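Terminal oxygenase component of carbazole 1,9a-dioxygenase (Nocardioides aromaticivorans, PDB 3GCF) probably inserts both atoms of dioxygen into carbazole at the angular 9a and adjacent C1 positions, using electrons that reach its mononuclear iron through a Rieske cluster. Local coordinates at residues H189-M192 / H193-S196; E320-E323 / R324-D328; Q358-P361 / P362-C365; L230-L233 / S234-Y237. One frame throughout, in Å; residues are numbered along the deposited sequence.

All four contacts are local turns or helix segments within the aromatic-ring hydroxylase part of the chain, in the sequence order 1, 4, 2, 3. Interaction 1 carries two of the three protein ligands of the iron. The centres of interactions 2, 3 and 4 lie about 20, 18 and 19 Å from its own. Interactions 3 and 4 are the closest pair, with centres about 15 Å apart, and they touch where C365 packs on D231. Interaction 2, on helix 311-331, is about 34 Å from interaction 3, centre to centre. Interactions 1 and 3 both meet the second subunit, consistent with electron delivery across the subunit boundary, whereas interactions 2 and 4 are touched by no other protein chain of the assembly.

Interaction 1 (H189-M192 / H193-S196); sequences HIFM and HRNS. With FE2 (Fe (II) ion), chain P.
The carbonyl oxygen F191 O is gripped twice by R194, whose backbone N and NH1 reach it from opposite faces of the carbonyl plane, at 3.1 Å from R194 N to F191 O and 3.0 Å from R194 NH1 to F191 O. Because CG of R194 lies between its backbone N and carbonyl carbon (chi1 69°), the extended chain runs alongside the F191 side chain. The guanidinium then stacks flat on the phenyl face, with R194 CZ 4.2 Å from the F191 ring centroid and the planes 9° apart, a cation-pi contact. One residue earlier, H193 N bonds to I190 O at 2.9 Å, which holds the 3-10 backbone so that H189 and H193 meet the same iron ion. H189 NE2 and H193 NE2 each bind the iron at 2.1 Å, their imidazole planes 84° apart. M192 CG sits centrally over one face of the H193 ring, 4.0 Å from its centroid. D337 completes the protein ligands, giving a facial triad of two histidines and one carboxylate, and two waters also bind the metal. H189 ND1 is turned to D186 O, which fixes the ring's rotation. The segment lies between helices 177-184 and 197-201; M192 packs on helix 335-350, while F191 and R194 rest against strand 248-252.

Interaction 2 (E320-E323 / R324-D328); sequences EFEE and RWRDD
R326 runs outward from F321 to two acids, and its chain can be followed atom by atom. CB stands over one face of the F321 ring, 4.0 Å from the centroid, in a CH-pi contact. CG and CD continue past the rim of the same ring, R326 CD 4.1 Å from F321 CE2, and a bend at chi3 (61°) swings the guanidinium out between E322 and D327. There R326 NE donates almost straight to D327 OD1 at 2.9 Å, and NH2 reaches D327 OD2, so D327 is held side-on. E322 is gripped end-on, R326 NH1 to E322 OE1 at 2.9 Å and R326 NH2 to E322 OE2 at 3.2 Å, although both oxygens are met from above their carboxylate plane. On another side of helix 311-331, W325 NE1 points to E320 OE2 at 2.9 Å, with the oxygen in the indole plane; the same oxygen also pairs with R306 of strand 298-307. The backbone widens into a pi-type turn here, W325 N bonding to E320 O and R326 N to F321 O at 3.0 Å. One cation shared by two carboxylates should offset their mutual repulsion, while the second partner of E320 probably keeps that carboxylate ionised beside the largely buried indole.

Interaction 3 (Q358-P361 / P362-C365); sequences QLFP and PDMC
F360 and D363 exchange bonds around a tight turn: D363 N donates to F360 O at 2.8 Å, and M364 N follows one residue later to P361 O at 3.1 Å; both prolines are the inner residues of the first turn, and P361 supplies the acceptor of the second. In return, D363 OD2 accepts from F360 N, 2.9 Å away and nearly straight at 164°, a reach set by the aspartate CG standing anti to the carbonyl carbon (chi1 -60°); the N-H meets the anti side of that oxygen, somewhat out of the carboxylate plane. The same D363 OD2 lies at the edge of the F360 ring, 3.1 Å from F360 CD1, while L359 CB packs against it as well. Over one face of the phenyl ring comes P362, its CD 3.5 Å from the F360 centroid in a CH-pi contact. The two proline rings run side by side. OD2 has a further partner in H77 of the second subunit, a ligand of the Rieske cluster, and H77 and W101 of that subunit meet the F360 ring edge-to-face. The arrangement is a Pro-Pro turn leading into helix 364-376, placed at the inter-subunit junction where the Rieske centre of one subunit abuts the hydroxylase part of the next, as in Rieske oxygenases generally.

Interaction 4 (L230-L233 / S234-Y237); sequences LDRL and SENY
An inverse gamma turn centred on R232 leads strand 228-231 into the short, weakly bonded helix 233-236, and R232 O anchors that helix by accepting from both E235 N and N236 N. The N236 bond is the shorter, 2.8 Å from N236 N to R232 O, and lies nearly along the C=O axis; E235 N, at 3.2 Å from R232 O, comes from above the carbonyl plane. The side chain of R232 runs beside N236, with R232 CB 3.4 Å from N236 OD1, and a bend at chi3 carries R232 NE to a long salt bridge with E235 OE1 at 4.0 Å. The polar ends have stronger partners outside the turn: R232 NH1 bonds to Q219 OE1 on strand 218-221, and N236 ND2 to D214 OD2. The Y237 ring lies against the turn. R232 O is at its edge, 3.5 Å from Y237 CD1, and at the far end Y237 OH is 3.4 Å from both D231 OD1 and D231 OD2, at angles too poor for a hydrogen bond. L233 and Y237 both pack on F210 of strand 209-212, and the methyl L233 CD2 sits squarely over the tyrosine ring, 3.6 Å from the Y237 centroid and 3° off the normal.

Interaction 1 (H189-M192 / H193-S196)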
loop_
_atom_site.group_PDB
_atom_site.type_symbol
_atom_site.label_atom_id
_atom_site.label_comp_id
_atom_site.label_asym_id
_atom_site.label_seq_id
_atom_site.Cartn_x
_atom_site.Cartn_y
_atom_site.Cartn_z
ATOM N N HIS A 189 -7.860 -30.800 -6.868
ATOM C CA HIS A 189 -7.003 -29.678 -7.231
ATOM C C HIS A 189 -5.657 -30.185 -7.767
ATOM O O HIS A 189 -4.906 -29.429 -8.390
ATOM C CB HIS A 189 -6.737 -28.770 -6.019
ATOM C CG HIS A 189 -5.502 -29.134 -5.250
ATOM N ND1 HIS A 189 -5.451 -30.203 -4.379
ATOM C CD2 HIS A 189 -4.257 -28.600 -5.261
ATOM C CE1 HIS A 189 -4.228 -30.309 -3.887
ATOM N NE2 HIS A 189 -3.485 -29.348 -4.407
ATOM N N ILE A 190 -5.354 -31.460 -7.528
ATOM C CA ILE A 190 -4.075 -32.022 -7.954
ATOM C C ILE A 190 -3.855 -31.963 -9.456
ATOM O O ILE A 190 -2.755 -32.231 -9.952
ATOM C CB ILE A 190 -3.892 -33.473 -7.449
ATOM C CG1 ILE A 190 -4.954 -34.394 -8.045
ATOM C CG2 ILE A 190 -3.937 -33.482 -5.915
ATOM C CD1 ILE A 190 -4.849 -35.834 -7.547
ATOM N N PHE A 191 -4.913 -31.601 -10.171
ATOM C CA PHE A 191 -4.858 -31.435 -11.615
ATOM C C PHE A 191 -3.723 -30.445 -11.915
ATOM O O PHE A 191 -2.901 -30.678 -12.801
ATOM C CB PHE A 191 -6.200 -30.866 -12.101
ATOM C CG PHE A 191 -6.197 -30.395 -13.532
ATOM C CD1 PHE A 191 -6.051 -31.298 -14.581
ATOM C CD2 PHE A 191 -6.369 -29.044 -13.830
ATOM C CE1 PHE A 191 -6.077 -30.863 -15.910
ATOM C CE2 PHE A 191 -6.397 -28.594 -15.161
ATOM C CZ PHE A 191 -6.251 -29.507 -16.200
ATOM N N MET A 192 -3.672 -29.359 -11.144
ATOM C CA MET A 192 -2.668 -28.314 -11.333
ATOM C C MET A 192 -1.226 -28.756 -11.093
ATOM O O MET A 192 -0.292 -28.048 -11.474
ATOM C CB MET A 192 -2.973 -27.113 -10.429
ATOM C CG MET A 192 -2.443 -27.252 -9.004
ATOM S SD MET A 192 -2.680 -25.775 -7.984
ATOM C CE MET A 192 -1.503 -24.667 -8.731
ATOM N N HIS A 193 -1.035 -29.916 -10.468
ATOM C CA HIS A 193 0.316 -30.414 -10.190
ATOM C C HIS A 193 0.845 -31.380 -11.249
ATOM O O HIS A 193 1.999 -31.808 -11.179
ATOM C CB HIS A 193 0.356 -31.150 -8.844
ATOM C CG HIS A 193 0.074 -30.285 -7.657
ATOM N ND1 HIS A 193 0.797 -29.145 -7.380
ATOM C CD2 HIS A 193 -0.821 -30.418 -6.649
ATOM C CE1 HIS A 193 0.361 -28.614 -6.251
ATOM N NE2 HIS A 193 -0.620 -29.369 -5.785
ATOM N N ARG A 194 0.000 -31.726 -12.217
ATOM C CA ARG A 194 0.353 -32.694 -13.259
ATOM C C ARG A 194 1.701 -32.497 -13.947
ATOM O O ARG A 194 2.327 -33.472 -14.377
ATOM C CB ARG A 194 -0.758 -32.746 -14.323
ATOM C CG ARG A 194 -0.869 -31.488 -15.173
ATOM C CD ARG A 194 -2.101 -31.511 -16.070
ATOM N NE ARG A 194 -2.154 -30.335 -16.933
ATOM C CZ ARG A 194 -2.425 -29.104 -16.515
ATOM N NH1 ARG A 194 -2.685 -28.873 -15.234
ATOM N NH2 ARG A 194 -2.408 -28.098 -17.377
ATOM N N ASN A 195 2.153 -31.254 -14.058
ATOM C CA ASN A 195 3.424 -30.979 -14.727
ATOM C C ASN A 195 4.606 -30.726 -13.793
ATOM O O ASN A 195 5.678 -30.329 -14.243
ATOM C CB ASN A 195 3.263 -29.799 -15.693
ATOM C CG ASN A 195 2.385 -30.143 -16.889
ATOM O OD1 ASN A 195 1.580 -29.324 -17.340
ATOM N ND2 ASN A 195 2.542 -31.354 -17.410
ATOM N N SER A 196 4.418 -30.947 -12.500
ATOM C CA SER A 196 5.510 -30.761 -11.551
ATOM C C SER A 196 6.604 -31.765 -11.884
ATOM O O SER A 196 6.315 -32.933 -12.157
ATOM C CB SER A 196 5.034 -31.012 -10.118
ATOM O OG SER A 196 6.137 -31.162 -9.234
HETATM FE FE FE2 P . -1.454 -29.089 -3.847
HETATM O O HOH W 1 1.586 -28.576 -13.110
HETATM O O HOH W 2 -0.886 -30.903 -3.010
HETATM O O HOH W 3 -2.254 -28.800 -2.016
#

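Interaction 2 (E320-E323 / R324-D328)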
loop_
_atom_site.group_PDB
_atom_site.type_symbol
_atom_site.label_atom_id
_atom_site.label_comp_id
_atom_site.label_asym_id
_atom_site.label_seq_id
_atom_site.Cartn_x
_atom_site.Cartn_y
_atom_site.Cartn_z
ATOM N N GLU A 320 18.951 -37.176 2.822
ATOM C CA GLU A 320 18.086 -37.136 1.647
ATOM C C GLU A 320 17.118 -35.956 1.686
ATOM O O GLU A 320 16.675 -35.483 0.640
ATOM C CB GLU A 320 17.332 -38.459 1.446
ATOM C CG GLU A 320 16.833 -39.135 2.698
ATOM C CD GLU A 320 16.132 -40.454 2.399
ATOM O OE1 GLU A 320 16.675 -41.257 1.601
ATOM O OE2 GLU A 320 15.041 -40.688 2.967
ATOM N N PHE A 321 16.798 -35.469 2.882
ATOM C CA PHE A 321 15.918 -34.314 2.995
ATOM C C PHE A 321 16.636 -33.121 2.359
ATOM O O PHE A 321 16.061 -32.393 1.548
ATOM C CB PHE A 321 15.619 -33.995 4.459
ATOM C CG PHE A 321 14.646 -32.861 4.645
ATOM C CD1 PHE A 321 13.285 -33.054 4.437
ATOM C CD2 PHE A 321 15.095 -31.595 5.016
ATOM C CE1 PHE A 321 12.378 -32.008 4.596
ATOM C CE2 PHE A 321 14.198 -30.537 5.179
ATOM C CZ PHE A 321 12.835 -30.744 4.969
ATOM N N GLU A 322 17.903 -32.946 2.725
ATOM C CA GLU A 322 18.735 -31.853 2.217
ATOM C C GLU A 322 19.054 -31.967 0.727
ATOM O O GLU A 322 19.036 -30.978 -0.001
ATOM C CB GLU A 322 20.039 -31.804 3.012
ATOM C CG GLU A 322 21.126 -30.888 2.449
ATOM C CD GLU A 322 20.740 -29.425 2.475
ATOM O OE1 GLU A 322 20.202 -28.964 3.506
ATOM O OE2 GLU A 322 20.986 -28.727 1.466
ATOM N N GLU A 323 19.338 -33.182 0.278
ATOM C CA GLU A 323 19.699 -33.426 -1.110
ATOM C C GLU A 323 18.534 -33.683 -2.054
ATOM O O GLU A 323 18.691 -33.541 -3.269
ATOM C CB GLU A 323 20.650 -34.632 -1.198
ATOM C CG GLU A 323 21.880 -34.540 -0.311
ATOM C CD GLU A 323 22.803 -35.732 -0.471
ATOM O OE1 GLU A 323 22.348 -36.784 -0.970
ATOM O OE2 GLU A 323 23.983 -35.626 -0.089
ATOM N N ARG A 324 17.375 -34.053 -1.517
ATOM C CA ARG A 324 16.255 -34.387 -2.386
ATOM C C ARG A 324 14.836 -33.959 -1.991
ATOM O O ARG A 324 14.217 -33.133 -2.665
ATOM C CB ARG A 324 16.265 -35.906 -2.625
ATOM C CG ARG A 324 15.323 -36.367 -3.722
ATOM C CD ARG A 324 15.296 -37.879 -3.874
ATOM N NE ARG A 324 14.467 -38.262 -5.015
ATOM C CZ ARG A 324 13.886 -39.449 -5.162
ATOM N NH1 ARG A 324 14.035 -40.389 -4.235
ATOM N NH2 ARG A 324 13.148 -39.694 -6.239
ATOM N N TRP A 325 14.313 -34.545 -0.919
ATOM C CA TRP A 325 12.946 -34.268 -0.485
ATOM C C TRP A 325 12.550 -32.789 -0.400
ATOM O O TRP A 325 11.529 -32.377 -0.953
ATOM C CB TRP A 325 12.681 -34.925 0.874
ATOM C CG TRP A 325 12.992 -36.410 0.965
ATOM C CD1 TRP A 325 13.673 -37.032 1.972
ATOM C CD2 TRP A 325 12.607 -37.445 0.045
ATOM N NE1 TRP A 325 13.739 -38.385 1.739
ATOM C CE2 TRP A 325 13.093 -38.668 0.566
ATOM C CE3 TRP A 325 11.900 -37.460 -1.163
ATOM C CZ2 TRP A 325 12.896 -39.896 -0.084
ATOM C CZ3 TRP A 325 11.702 -38.681 -1.810
ATOM C CH2 TRP A 325 12.200 -39.882 -1.267
ATOM N N ARG A 326 13.355 -31.987 0.283
ATOM C CA ARG A 326 13.025 -30.580 0.455
ATOM C C ARG A 326 12.830 -29.778 -0.822
ATOM O O ARG A 326 11.763 -29.203 -1.043
ATOM C CB ARG A 326 14.076 -29.875 1.317
ATOM C CG ARG A 326 13.662 -28.459 1.730
ATOM C CD ARG A 326 14.832 -27.700 2.332
ATOM N NE ARG A 326 15.908 -27.569 1.359
ATOM C CZ ARG A 326 17.199 -27.667 1.654
ATOM N NH1 ARG A 326 17.579 -27.896 2.902
ATOM N NH2 ARG A 326 18.107 -27.560 0.693
ATOM N N ASP A 327 13.853 -29.728 -1.663
ATOM C CA ASP A 327 13.746 -28.943 -2.879
ATOM C C ASP A 327 12.993 -29.605 -4.023
ATOM O O ASP A 327 12.277 -28.924 -4.755
ATOM C CB ASP A 327 15.142 -28.493 -3.326
ATOM C CG ASP A 327 15.848 -27.676 -2.253
ATOM O OD1 ASP A 327 15.141 -27.086 -1.403
ATOM O OD2 ASP A 327 17.095 -27.613 -2.252
ATOM N N ASP A 328 13.132 -30.921 -4.171
ATOM C CA ASP A 328 12.443 -31.627 -5.252
ATOM C C ASP A 328 10.947 -31.781 -5.000
ATOM O O ASP A 328 10.156 -31.797 -5.942
ATOM C CB ASP A 328 13.048 -33.017 -5.481
ATOM C CG ASP A 328 14.437 -32.965 -6.098
ATOM O OD1 ASP A 328 14.860 -31.872 -6.538
ATOM O OD2 ASP A 328 15.101 -34.027 -6.153
HETATM O O HOH W 4 19.189 -29.284 -2.438
HETATM O O HOH W 5 16.443 -30.939 -1.355
HETATM O O HOH W 6 17.055 -31.775 -4.240
#

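Interaction 3 (Q358-P361 / P362-C365)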
loop_
_atom_site.group_PDB
_atom_site.type_symbol
_atom_site.label_atom_id
_atom_site.label_comp_id
_atom_site.label_asym_id
_atom_site.label_seq_id
_atom_site.Cartn_x
_atom_site.Cartn_y
_atom_site.Cartn_z
ATOM N N GLN A 358 -19.406 -22.151 -5.791
ATOM C CA GLN A 358 -20.320 -23.178 -6.276
ATOM C C GLN A 358 -19.502 -24.464 -6.271
ATOM O O GLN A 358 -18.669 -24.692 -7.149
ATOM C CB GLN A 358 -20.830 -22.833 -7.683
ATOM C CG GLN A 358 -21.634 -21.525 -7.732
ATOM C CD GLN A 358 -22.217 -21.219 -9.108
ATOM O OE1 GLN A 358 -23.025 -21.980 -9.635
ATOM N NE2 GLN A 358 -21.814 -20.093 -9.688
ATOM N N LEU A 359 -19.728 -25.287 -5.252
ATOM C CA LEU A 359 -18.991 -26.535 -5.083
ATOM C C LEU A 359 -19.552 -27.702 -5.886
ATOM O O LEU A 359 -20.635 -27.606 -6.460
ATOM C CB LEU A 359 -18.965 -26.907 -3.596
ATOM C CG LEU A 359 -18.504 -25.777 -2.667
ATOM C CD1 LEU A 359 -18.537 -26.237 -1.222
ATOM C CD2 LEU A 359 -17.101 -25.343 -3.058
ATOM N N PHE A 360 -18.788 -28.792 -5.950
ATOM C CA PHE A 360 -19.236 -29.996 -6.636
ATOM C C PHE A 360 -18.890 -31.190 -5.737
ATOM O O PHE A 360 -18.119 -31.043 -4.789
ATOM C CB PHE A 360 -18.668 -30.076 -8.077
ATOM C CG PHE A 360 -17.197 -30.394 -8.184
ATOM C CD1 PHE A 360 -16.245 -29.700 -7.442
ATOM C CD2 PHE A 360 -16.763 -31.340 -9.115
ATOM C CE1 PHE A 360 -14.878 -29.940 -7.632
ATOM C CE2 PHE A 360 -15.399 -31.587 -9.311
ATOM C CZ PHE A 360 -14.458 -30.881 -8.569
ATOM N N PRO A 361 -19.472 -32.377 -5.998
ATOM C CA PRO A 361 -19.244 -33.587 -5.194
ATOM C C PRO A 361 -17.924 -33.812 -4.449
ATOM O O PRO A 361 -17.936 -34.080 -3.250
ATOM C CB PRO A 361 -19.592 -34.714 -6.164
ATOM C CG PRO A 361 -20.752 -34.117 -6.908
ATOM C CD PRO A 361 -20.252 -32.706 -7.209
ATOM N N PRO A 362 -16.774 -33.716 -5.135
ATOM C CA PRO A 362 -15.521 -33.936 -4.403
ATOM C C PRO A 362 -15.289 -32.962 -3.243
ATOM O O PRO A 362 -14.556 -33.277 -2.306
ATOM C CB PRO A 362 -14.458 -33.800 -5.491
ATOM C CG PRO A 362 -15.183 -34.242 -6.734
ATOM C CD PRO A 362 -16.519 -33.561 -6.578
ATOM N N ASP A 363 -15.906 -31.784 -3.297
ATOM C CA ASP A 363 -15.733 -30.792 -2.230
ATOM C C ASP A 363 -16.426 -31.168 -0.918
ATOM O O ASP A 363 -16.225 -30.509 0.103
ATOM C CB ASP A 363 -16.242 -29.413 -2.671
ATOM C CG ASP A 363 -15.512 -28.882 -3.888
ATOM O OD1 ASP A 363 -14.282 -29.104 -3.994
ATOM O OD2 ASP A 363 -16.168 -28.234 -4.731
ATOM N N MET A 364 -17.239 -32.218 -0.936
ATOM C CA MET A 364 -17.935 -32.627 0.276
ATOM C C MET A 364 -16.994 -32.900 1.442
ATOM O O MET A 364 -17.375 -32.719 2.597
ATOM C CB MET A 364 -18.808 -33.858 0.014
ATOM C CG MET A 364 -20.015 -33.560 -0.865
ATOM S SD MET A 364 -20.995 -32.158 -0.234
ATOM C CE MET A 364 -20.616 -30.848 -1.470
ATOM N N CYS A 365 -15.771 -33.339 1.162
ATOM C CA CYS A 365 -14.855 -33.592 2.264
ATOM C C CYS A 365 -14.519 -32.255 2.926
ATOM O O CYS A 365 -14.338 -32.184 4.140
ATOM C CB CYS A 365 -13.582 -34.315 1.792
ATOM S SG CYS A 365 -12.504 -33.445 0.629
#

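Interaction 4 (L230-L233 / S234-Y237)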
loop_
_atom_site.group_PDB
_atom_site.type_symbol
_atom_site.label_atom_id
_atom_site.label_comp_id
_atom_site.label_asym_id
_atom_site.label_seq_id
_atom_site.Cartn_x
_atom_site.Cartn_y
_atom_site.Cartn_z
ATOM N N LEU A 230 -11.321 -37.886 7.265
ATOM C CA LEU A 230 -10.399 -38.720 6.510
ATOM C C LEU A 230 -10.967 -39.166 5.169
ATOM O O LEU A 230 -12.098 -39.659 5.095
ATOM C CB LEU A 230 -10.023 -39.946 7.346
ATOM C CG LEU A 230 -9.043 -41.018 6.844
ATOM C CD1 LEU A 230 -9.673 -41.839 5.751
ATOM C CD2 LEU A 230 -7.774 -40.371 6.367
ATOM N N ASP A 231 -10.176 -38.984 4.112
ATOM C CA ASP A 231 -10.563 -39.401 2.764
ATOM C C ASP A 231 -9.835 -40.716 2.469
ATOM O O ASP A 231 -8.606 -40.763 2.467
ATOM C CB ASP A 231 -10.140 -38.365 1.710
ATOM C CG ASP A 231 -10.931 -37.072 1.784
ATOM O OD1 ASP A 231 -11.919 -36.995 2.547
ATOM O OD2 ASP A 231 -10.555 -36.123 1.060
ATOM N N ARG A 232 -10.586 -41.785 2.229
ATOM C CA ARG A 232 -9.979 -43.081 1.929
ATOM C C ARG A 232 -9.741 -43.185 0.423
ATOM O O ARG A 232 -10.405 -43.953 -0.276
ATOM C CB ARG A 232 -10.896 -44.210 2.405
ATOM C CG ARG A 232 -11.066 -44.259 3.914
ATOM C CD ARG A 232 -11.603 -45.612 4.361
ATOM N NE ARG A 232 -11.028 -46.006 5.645
ATOM C CZ ARG A 232 -11.504 -45.629 6.824
ATOM N NH1 ARG A 232 -12.577 -44.852 6.881
ATOM N NH2 ARG A 232 -10.896 -46.010 7.942
ATOM N N LEU A 233 -8.780 -42.409 -0.065
ATOM C CA LEU A 233 -8.470 -42.355 -1.489
ATOM C C LEU A 233 -8.193 -43.688 -2.188
ATOM O O LEU A 233 -8.700 -43.926 -3.284
ATOM C CB LEU A 233 -7.291 -41.401 -1.727
ATOM C CG LEU A 233 -7.447 -39.953 -1.228
ATOM C CD1 LEU A 233 -6.199 -39.164 -1.589
ATOM C CD2 LEU A 233 -8.679 -39.303 -1.844
ATOM N N SER A 234 -7.402 -44.551 -1.561
ATOM C CA SER A 234 -7.045 -45.832 -2.168
ATOM C C SER A 234 -8.121 -46.908 -2.127
ATOM O O SER A 234 -8.022 -47.907 -2.840
ATOM C CB SER A 234 -5.789 -46.391 -1.506
ATOM O OG SER A 234 -6.041 -46.655 -0.137
ATOM N N GLU A 235 -9.140 -46.726 -1.302
ATOM C CA GLU A 235 -10.173 -47.744 -1.213
ATOM C C GLU A 235 -11.563 -47.285 -1.620
ATOM O O GLU A 235 -12.344 -48.076 -2.137
ATOM C CB GLU A 235 -10.250 -48.294 0.209
ATOM C CG GLU A 235 -8.975 -48.921 0.707
ATOM C CD GLU A 235 -9.078 -49.314 2.162
ATOM O OE1 GLU A 235 -9.330 -48.418 3.002
ATOM O OE2 GLU A 235 -8.911 -50.517 2.462
ATOM N N ASN A 236 -11.881 -46.017 -1.394
ATOM C CA ASN A 236 -13.217 -45.560 -1.714
ATOM C C ASN A 236 -13.332 -44.411 -2.692
ATOM O O ASN A 236 -14.343 -43.716 -2.720
ATOM C CB ASN A 236 -13.952 -45.239 -0.414
ATOM C CG ASN A 236 -13.931 -46.414 0.559
ATOM O OD1 ASN A 236 -12.967 -46.604 1.304
ATOM N ND2 ASN A 236 -14.981 -47.223 0.529
ATOM N N TYR A 237 -12.295 -44.224 -3.500
ATOM C CA TYR A 237 -12.286 -43.173 -4.506
ATOM C C TYR A 237 -11.896 -43.744 -5.860
ATOM O O TYR A 237 -11.323 -44.828 -5.962
ATOM C CB TYR A 237 -11.276 -42.070 -4.160
ATOM C CG TYR A 237 -11.765 -41.002 -3.211
ATOM C CD1 TYR A 237 -11.943 -41.266 -1.854
ATOM C CD2 TYR A 237 -11.996 -39.701 -3.665
ATOM C CE1 TYR A 237 -12.330 -40.251 -0.968
ATOM C CE2 TYR A 237 -12.380 -38.686 -2.792
ATOM C CZ TYR A 237 -12.541 -38.964 -1.445
ATOM O OH TYR A 237 -12.877 -37.946 -0.577
#